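PDB 3PTW: malonyl CoA-acyl carrier protein transacylase from Clostridium perfringens, which probably catalyses transfer of the malonyl group from malonyl-CoA to acyl carrier protein, the step that supplies malonyl units for fatty acid synthesis. Local coordinates for residues G153-Q165 with S247-I259. Numbering follows the deposited sequence.
Sequences GIVEGANYNSPGQ and SQVKKPVLFINDI
A single parallel beta bridge joins Asn159, on the outermost strand of the small antiparallel sheet, to Val253, in the linker between helices 241-248 and 255-264 of the larger domain. Two backbone bonds flank Asn159. Val253 N reaches Ala158 O (2.9 Å) nearly straight at hydrogen, although the donor stands well above the carbonyl plane; Tyr160 N returns a bond of 2.9 Å to Val253 O. Where the linker turns into helix 255-264, Ile256 N donates to Tyr160 O (2.8 Å), so the strand's carbonyl occupies an N-H of the first helical turn.

Malonyl-CoA:ACP transacylases pair a large alpha/beta domain with a small ferredoxin-like subdomain, and the junction illustrates how an edge strand can bond through its main chain to a neighbouring domain's linker: strand 155-162 docks beside the probable nucleophile elbow around Ser91, which the side chain of Val253 touches. Side chains of both segments pack along the bridge. Tyr160 keeps its ring alongside the linker, with CG anti to its own carbonyl carbon (chi1 -66°). Pro252 CB meets the ring edge in plane, 3.9 Å from Tyr160 CE2. Leu254 CD1 approaches Tyr160 CD2 obliquely at 3.8 Å. Ile256 packs CG2 against Tyr160 CB and extends CD1 to the Pro163 ring. Phe255 turns its ring edge to Asn161 O, 3.6 Å from CD2, and Ile259 CG1 lies over one face. Asn161 OD1 is buried near Phe255 CB without a polar partner. At the other end, one water donates to Lys250 O at 2.7 Å and, at longer range, to Glu156 OE1, and accepts from Lys251 NZ; Glu156 OE1 also takes the N-H of Ser201.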
ATOM      1  N   GLY A 153     -16.870 -20.673   8.855  1.00 37.10           N
ATOM      2  CA  GLY A 153     -16.947 -19.227   8.970  1.00 36.99           C
ATOM      3  C   GLY A 153     -16.204 -18.539   7.847  1.00 36.34           C
ATOM      4  O   GLY A 153     -15.660 -19.202   6.950  1.00 35.56           O
ATOM      5  N   ILE A 154     -16.165 -17.207   7.914  1.00 36.18           N
ATOM      6  CA  ILE A 154     -15.660 -16.386   6.812  1.00 35.56           C
ATOM      7  C   ILE A 154     -14.160 -16.502   6.563  1.00 34.93           C
ATOM      8  O   ILE A 154     -13.335 -16.176   7.423  1.00 34.52           O
ATOM      9  CB  ILE A 154     -16.066 -14.899   6.976  1.00 36.32           C
ATOM     10  CG1 ILE A 154     -17.580 -14.750   6.735  1.00 38.24           C
ATOM     11  CG2 ILE A 154     -15.233 -13.993   6.031  1.00 36.24           C
ATOM     12  CD1 ILE A 154     -18.176 -13.463   7.254  1.00 37.51           C
ATOM     13  N   VAL A 155     -13.820 -16.974   5.369  1.00 34.45           N
ATOM     14  CA  VAL A 155     -12.447 -16.901   4.872  1.00 33.79           C
ATOM     15  C   VAL A 155     -12.461 -16.523   3.386  1.00 33.40           C
ATOM     16  O   VAL A 155     -13.198 -17.102   2.578  1.00 33.52           O
ATOM     17  CB  VAL A 155     -11.649 -18.205   5.174  1.00 34.24           C
ATOM     18  CG1 VAL A 155     -12.500 -19.431   4.903  1.00 32.54           C
ATOM     19  CG2 VAL A 155     -10.331 -18.254   4.418  1.00 30.41           C
ATOM     20  N   GLU A 156     -11.649 -15.529   3.051  1.00 33.01           N
ATOM     21  CA  GLU A 156     -11.614 -14.950   1.722  1.00 33.22           C
ATOM     22  C   GLU A 156     -10.162 -14.585   1.393  1.00 32.84           C
ATOM     23  O   GLU A 156      -9.342 -14.405   2.303  1.00 31.81           O
ATOM     24  CB  GLU A 156     -12.514 -13.691   1.678  1.00 33.59           C
ATOM     25  CG  GLU A 156     -14.018 -13.944   1.995  1.00 31.90           C
ATOM     26  CD  GLU A 156     -14.888 -12.678   1.960  1.00 34.26           C
ATOM     27  OE1 GLU A 156     -14.346 -11.567   1.758  1.00 32.52           O
ATOM     28  OE2 GLU A 156     -16.125 -12.791   2.144  1.00 33.26           O
ATOM     29  N   GLY A 157      -9.832 -14.510   0.101  1.00 32.74           N
ATOM     30  CA  GLY A 157      -8.529 -13.979  -0.312  1.00 32.66           C
ATOM     31  C   GLY A 157      -8.441 -12.505   0.070  1.00 32.44           C
ATOM     32  O   GLY A 157      -9.416 -11.768  -0.084  1.00 33.21           O
ATOM     33  N   ALA A 158      -7.285 -12.085   0.589  1.00 31.19           N
ATOM     34  CA  ALA A 158      -7.083 -10.714   1.083  1.00 30.11           C
ATOM     35  C   ALA A 158      -5.967  -9.974   0.314  1.00 29.24           C
ATOM     36  O   ALA A 158      -6.089  -8.777   0.018  1.00 27.43           O
ATOM     37  CB  ALA A 158      -6.788 -10.723   2.610  1.00 29.28           C
ATOM     38  N   ASN A 159      -4.891 -10.695   0.002  1.00 30.37           N
ATOM     39  CA  ASN A 159      -3.780 -10.153  -0.785  1.00 31.79           C
ATOM     40  C   ASN A 159      -3.246 -11.180  -1.765  1.00 31.92           C
ATOM     41  O   ASN A 159      -3.182 -12.367  -1.455  1.00 32.63           O
ATOM     42  CB  ASN A 159      -2.639  -9.688   0.123  1.00 33.37           C
ATOM     43  CG  ASN A 159      -3.094  -8.700   1.178  1.00 35.43           C
ATOM     44  OD1 ASN A 159      -2.946  -7.510   1.010  1.00 34.91           O
ATOM     45  ND2 ASN A 159      -3.663  -9.198   2.268  1.00 34.94           N
ATOM     46  N   TYR A 160      -2.890 -10.717  -2.956  1.00 31.80           N
ATOM     47  CA  TYR A 160      -2.199 -11.528  -3.961  1.00 31.64           C
ATOM     48  C   TYR A 160      -0.953 -10.723  -4.325  1.00 30.95           C
ATOM     49  O   TYR A 160      -0.996  -9.808  -5.136  1.00 30.79           O
ATOM     50  CB  TYR A 160      -3.105 -11.827  -5.170  1.00 32.14           C
ATOM     51  CG  TYR A 160      -4.273 -12.696  -4.777  1.00 34.64           C
ATOM     52  CD1 TYR A 160      -4.174 -14.099  -4.829  1.00 33.22           C
ATOM     53  CD2 TYR A 160      -5.462 -12.132  -4.288  1.00 32.62           C
ATOM     54  CE1 TYR A 160      -5.244 -14.916  -4.428  1.00 34.76           C
ATOM     55  CE2 TYR A 160      -6.530 -12.943  -3.885  1.00 34.03           C
ATOM     56  CZ  TYR A 160      -6.405 -14.330  -3.961  1.00 32.93           C
ATOM     57  OH  TYR A 160      -7.440 -15.135  -3.567  1.00 34.94           O
ATOM     58  N   ASN A 161       0.150 -11.051  -3.667  1.00 30.67           N
ATOM     59  CA  ASN A 161       1.320 -10.188  -3.684  1.00 30.71           C
ATOM     60  C   ASN A 161       2.396 -10.593  -4.675  1.00 31.62           C
ATOM     61  O   ASN A 161       3.056  -9.724  -5.249  1.00 31.44           O
ATOM     62  CB  ASN A 161       1.888 -10.034  -2.272  1.00 29.86           C
ATOM     63  CG  ASN A 161       0.907  -9.349  -1.317  1.00 34.50           C
ATOM     64  OD1 ASN A 161       0.155  -8.456  -1.708  1.00 29.32           O
ATOM     65  ND2 ASN A 161       0.922  -9.761  -0.071  1.00 28.55           N
ATOM     66  N   SER A 162       2.573 -11.906  -4.863  1.00 32.04           N
ATOM     67  CA  SER A 162       3.569 -12.452  -5.788  1.00 32.78           C
ATOM     68  C   SER A 162       3.346 -13.968  -5.909  1.00 33.39           C
ATOM     69  O   SER A 162       2.555 -14.509  -5.145  1.00 33.22           O
ATOM     70  CB  SER A 162       4.995 -12.120  -5.309  1.00 32.89           C
ATOM     71  OG  SER A 162       5.464 -13.065  -4.369  1.00 33.48           O
ATOM     72  N   PRO A 163       4.036 -14.662  -6.858  1.00 33.89           N
ATOM     73  CA  PRO A 163       3.851 -16.129  -6.996  1.00 34.07           C
ATOM     74  C   PRO A 163       4.210 -16.854  -5.698  1.00 34.35           C
ATOM     75  O   PRO A 163       5.311 -16.673  -5.174  1.00 35.19           O
ATOM     76  CB  PRO A 163       4.853 -16.528  -8.094  1.00 34.49           C
ATOM     77  CG  PRO A 163       5.271 -15.242  -8.755  1.00 40.23           C
ATOM     78  CD  PRO A 163       5.126 -14.161  -7.716  1.00 33.85           C
ATOM     79  N   GLY A 164       3.303 -17.661  -5.171  1.00 33.96           N
ATOM     80  CA  GLY A 164       3.551 -18.271  -3.857  1.00 34.28           C
ATOM     81  C   GLY A 164       3.457 -17.348  -2.635  1.00 33.71           C
ATOM     82  O   GLY A 164       3.849 -17.735  -1.524  1.00 33.27           O
ATOM     83  N   GLN A 165       2.933 -16.138  -2.816  1.00 34.12           N
ATOM     84  CA  GLN A 165       2.698 -15.237  -1.665  1.00 34.08           C
ATOM     85  C   GLN A 165       1.308 -14.599  -1.674  1.00 33.11           C
ATOM     86  O   GLN A 165       1.055 -13.588  -2.346  1.00 32.38           O
ATOM     87  CB  GLN A 165       3.820 -14.208  -1.521  1.00 35.12           C
ATOM     88  CG  GLN A 165       5.066 -14.796  -0.857  1.00 50.73           C
ATOM     89  CD  GLN A 165       6.081 -13.748  -0.480  1.00 36.74           C
ATOM     90  OE1 GLN A 165       6.386 -13.559   0.702  1.00 51.49           O
ATOM     91  NE2 GLN A 165       6.608 -13.049  -1.477  1.00 50.79           N
ATOM     92  N   SER A 247     -14.658  -0.356  -1.981  1.00 30.62           N
ATOM     93  CA  SER A 247     -14.361  -1.783  -2.194  1.00 30.81           C
ATOM     94  C   SER A 247     -12.980  -2.259  -1.685  1.00 29.89           C
ATOM     95  O   SER A 247     -12.856  -3.368  -1.160  1.00 30.24           O
ATOM     96  CB  SER A 247     -14.479  -2.116  -3.685  1.00 31.13           C
ATOM     97  OG  SER A 247     -15.803  -1.933  -4.141  1.00 39.99           O
ATOM     98  N   GLN A 248     -11.952  -1.419  -1.835  1.00 28.92           N
ATOM     99  CA  GLN A 248     -10.564  -1.797  -1.529  1.00 28.10           C
ATOM    100  C   GLN A 248     -10.355  -2.392  -0.132  1.00 27.75           C
ATOM    101  O   GLN A 248      -9.604  -3.375   0.023  1.00 27.68           O
ATOM    102  CB  GLN A 248      -9.613  -0.601  -1.746  1.00 27.92           C
ATOM    103  CG  GLN A 248      -8.131  -0.981  -1.756  1.00 26.44           C
ATOM    104  CD  GLN A 248      -7.212   0.174  -1.392  1.00 27.93           C
ATOM    105  OE1 GLN A 248      -7.517   0.974  -0.490  1.00 27.39           O
ATOM    106  NE2 GLN A 248      -6.076   0.258  -2.072  1.00 26.40           N
ATOM    107  N   VAL A 249     -10.986  -1.795   0.884  1.00 27.51           N
ATOM    108  CA  VAL A 249     -10.797  -2.258   2.265  1.00 27.89           C
ATOM    109  C   VAL A 249     -11.478  -3.617   2.527  1.00 28.13           C
ATOM    110  O   VAL A 249     -11.117  -4.336   3.450  1.00 29.08           O
ATOM    111  CB  VAL A 249     -11.248  -1.198   3.320  1.00 28.73           C
ATOM    112  CG1 VAL A 249     -10.649   0.175   2.997  1.00 29.16           C
ATOM    113  CG2 VAL A 249     -12.778  -1.114   3.411  1.00 29.82           C
ATOM    114  N   LYS A 250     -12.434  -3.983   1.694  1.00 28.35           N
ATOM    115  CA  LYS A 250     -13.219  -5.201   1.953  1.00 29.69           C
ATOM    116  C   LYS A 250     -13.068  -6.298   0.884  1.00 29.76           C
ATOM    117  O   LYS A 250     -13.686  -7.352   1.013  1.00 30.52           O
ATOM    118  CB  LYS A 250     -14.688  -4.848   2.148  1.00 30.52           C
ATOM    119  CG  LYS A 250     -15.315  -4.160   0.944  1.00 28.41           C
ATOM    120  CD  LYS A 250     -16.781  -4.477   0.861  1.00 32.39           C
ATOM    121  CE  LYS A 250     -17.515  -3.430   0.064  1.00 29.46           C
ATOM    122  NZ  LYS A 250     -18.919  -3.850  -0.104  1.00 34.78           N
ATOM    123  N   LYS A 251     -12.237  -6.030  -0.137  1.00 29.46           N
ATOM    124  CA  LYS A 251     -11.972  -6.926  -1.274  1.00 29.62           C
ATOM    125  C   LYS A 251     -10.470  -7.250  -1.393  1.00 29.56           C
ATOM    126  O   LYS A 251      -9.646  -6.540  -0.831  1.00 28.88           O
ATOM    127  CB  LYS A 251     -12.444  -6.283  -2.591  1.00 30.20           C
ATOM    128  CG  LYS A 251     -13.961  -6.204  -2.786  1.00 37.07           C
ATOM    129  CD  LYS A 251     -14.563  -7.562  -2.604  1.00 32.30           C
ATOM    130  CE  LYS A 251     -16.086  -7.582  -2.684  1.00 39.01           C
ATOM    131  NZ  LYS A 251     -16.444  -9.029  -2.613  1.00 34.29           N
ATOM    132  N   PRO A 252     -10.114  -8.300  -2.161  1.00 29.57           N
ATOM    133  CA  PRO A 252      -8.729  -8.681  -2.363  1.00 29.42           C
ATOM    134  C   PRO A 252      -7.868  -7.558  -2.958  1.00 29.23           C
ATOM    135  O   PRO A 252      -8.313  -6.845  -3.861  1.00 29.48           O
ATOM    136  CB  PRO A 252      -8.838  -9.836  -3.384  1.00 29.78           C
ATOM    137  CG  PRO A 252     -10.155 -10.440  -3.099  1.00 29.68           C
ATOM    138  CD  PRO A 252     -11.034  -9.260  -2.804  1.00 29.71           C
ATOM    139  N   VAL A 253      -6.644  -7.431  -2.455  1.00 28.66           N
ATOM    140  CA  VAL A 253      -5.622  -6.568  -3.062  1.00 28.82           C
ATOM    141  C   VAL A 253      -4.897  -7.347  -4.160  1.00 30.01           C
ATOM    142  O   VAL A 253      -4.044  -8.198  -3.885  1.00 31.03           O
ATOM    143  CB  VAL A 253      -4.627  -6.037  -2.015  1.00 28.09           C
ATOM    144  CG1 VAL A 253      -3.563  -5.138  -2.659  1.00 27.77           C
ATOM    145  CG2 VAL A 253      -5.375  -5.271  -0.938  1.00 28.72           C
ATOM    146  N   LEU A 254      -5.251  -7.060  -5.410  1.00 29.35           N
ATOM    147  CA  LEU A 254      -4.632  -7.721  -6.543  1.00 29.11           C
ATOM    148  C   LEU A 254      -3.305  -7.044  -6.907  1.00 29.18           C
ATOM    149  O   LEU A 254      -3.130  -6.574  -8.042  1.00 29.38           O
ATOM    150  CB  LEU A 254      -5.607  -7.738  -7.728  1.00 29.39           C
ATOM    151  CG  LEU A 254      -6.666  -8.844  -7.811  1.00 39.07           C
ATOM    152  CD1 LEU A 254      -7.014  -9.470  -6.483  1.00 29.84           C
ATOM    153  CD2 LEU A 254      -7.935  -8.397  -8.516  1.00 30.73           C
ATOM    154  N   PHE A 255      -2.376  -6.983  -5.944  1.00 28.82           N
ATOM    155  CA  PHE A 255      -1.060  -6.353  -6.188  1.00 28.43           C
ATOM    156  C   PHE A 255      -0.274  -6.979  -7.328  1.00 29.21           C
ATOM    157  O   PHE A 255       0.342  -6.255  -8.125  1.00 29.43           O
ATOM    158  CB  PHE A 255      -0.171  -6.328  -4.943  1.00 26.94           C
ATOM    159  CG  PHE A 255       1.131  -5.547  -5.144  1.00 26.23           C
ATOM    160  CD1 PHE A 255       1.127  -4.147  -5.141  1.00 25.90           C
ATOM    161  CD2 PHE A 255       2.343  -6.209  -5.327  1.00 26.23           C
ATOM    162  CE1 PHE A 255       2.313  -3.417  -5.320  1.00 25.49           C
ATOM    163  CE2 PHE A 255       3.539  -5.490  -5.505  1.00 26.11           C
ATOM    164  CZ  PHE A 255       3.522  -4.093  -5.494  1.00 25.79           C
ATOM    165  N   ILE A 256      -0.265  -8.313  -7.397  1.00 29.47           N
ATOM    166  CA  ILE A 256       0.466  -8.990  -8.473  1.00 30.72           C
ATOM    167  C   ILE A 256      -0.063  -8.570  -9.853  1.00 31.82           C
ATOM    168  O   ILE A 256       0.729  -8.288 -10.760  1.00 33.03           O
ATOM    169  CB  ILE A 256       0.547 -10.551  -8.313  1.00 31.32           C
ATOM    170  CG1 ILE A 256       1.398 -11.160  -9.445  1.00 32.62           C
ATOM    171  CG2 ILE A 256      -0.839 -11.189  -8.288  1.00 31.75           C
ATOM    172  CD1 ILE A 256       1.616 -12.663  -9.357  1.00 32.92           C
ATOM    173  N   ASN A 257      -1.387  -8.501  -9.999  1.00 32.04           N
ATOM    174  CA  ASN A 257      -1.991  -8.098 -11.272  1.00 33.49           C
ATOM    175  C   ASN A 257      -1.616  -6.650 -11.629  1.00 32.66           C
ATOM    176  O   ASN A 257      -1.331  -6.334 -12.800  1.00 32.55           O
ATOM    177  CB  ASN A 257      -3.510  -8.264 -11.242  1.00 34.69           C
ATOM    178  CG  ASN A 257      -3.953  -9.642 -10.746  1.00 39.95           C
ATOM    179  OD1 ASN A 257      -3.798  -9.991  -9.567  1.00 35.30           O
ATOM    180  ND2 ASN A 257      -4.528 -10.415 -11.642  1.00 36.00           N
ATOM    181  N   ASP A 258      -1.609  -5.790 -10.608  1.00 31.33           N
ATOM    182  CA  ASP A 258      -1.220  -4.386 -10.762  1.00 31.13           C
ATOM    183  C   ASP A 258       0.175  -4.282 -11.368  1.00 31.35           C
ATOM    184  O   ASP A 258       0.373  -3.580 -12.357  1.00 31.77           O
ATOM    185  CB  ASP A 258      -1.249  -3.641  -9.416  1.00 30.20           C
ATOM    186  CG  ASP A 258      -2.651  -3.304  -8.961  1.00 27.98           C
ATOM    187  OD1 ASP A 258      -3.559  -3.184  -9.820  1.00 30.33           O
ATOM    188  OD2 ASP A 258      -2.850  -3.128  -7.736  1.00 29.27           O
ATOM    189  N   ILE A 259       1.128  -5.004 -10.780  1.00 31.54           N
ATOM    190  CA  ILE A 259       2.516  -4.999 -11.255  1.00 31.59           C
ATOM    191  C   ILE A 259       2.586  -5.498 -12.699  1.00 32.36           C
ATOM    192  O   ILE A 259       3.218  -4.872 -13.548  1.00 32.36           O
ATOM    193  CB  ILE A 259       3.444  -5.834 -10.337  1.00 30.64           C
ATOM    194  CG1 ILE A 259       3.451  -5.259  -8.917  1.00 25.75           C
ATOM    195  CG2 ILE A 259       4.866  -5.950 -10.942  1.00 27.95           C
ATOM    196  CD1 ILE A 259       3.876  -3.755  -8.820  1.00 30.20           C
TER
HETATM  197  O   HOH W   1     -15.666  -9.049   0.265  1.00 51.24           O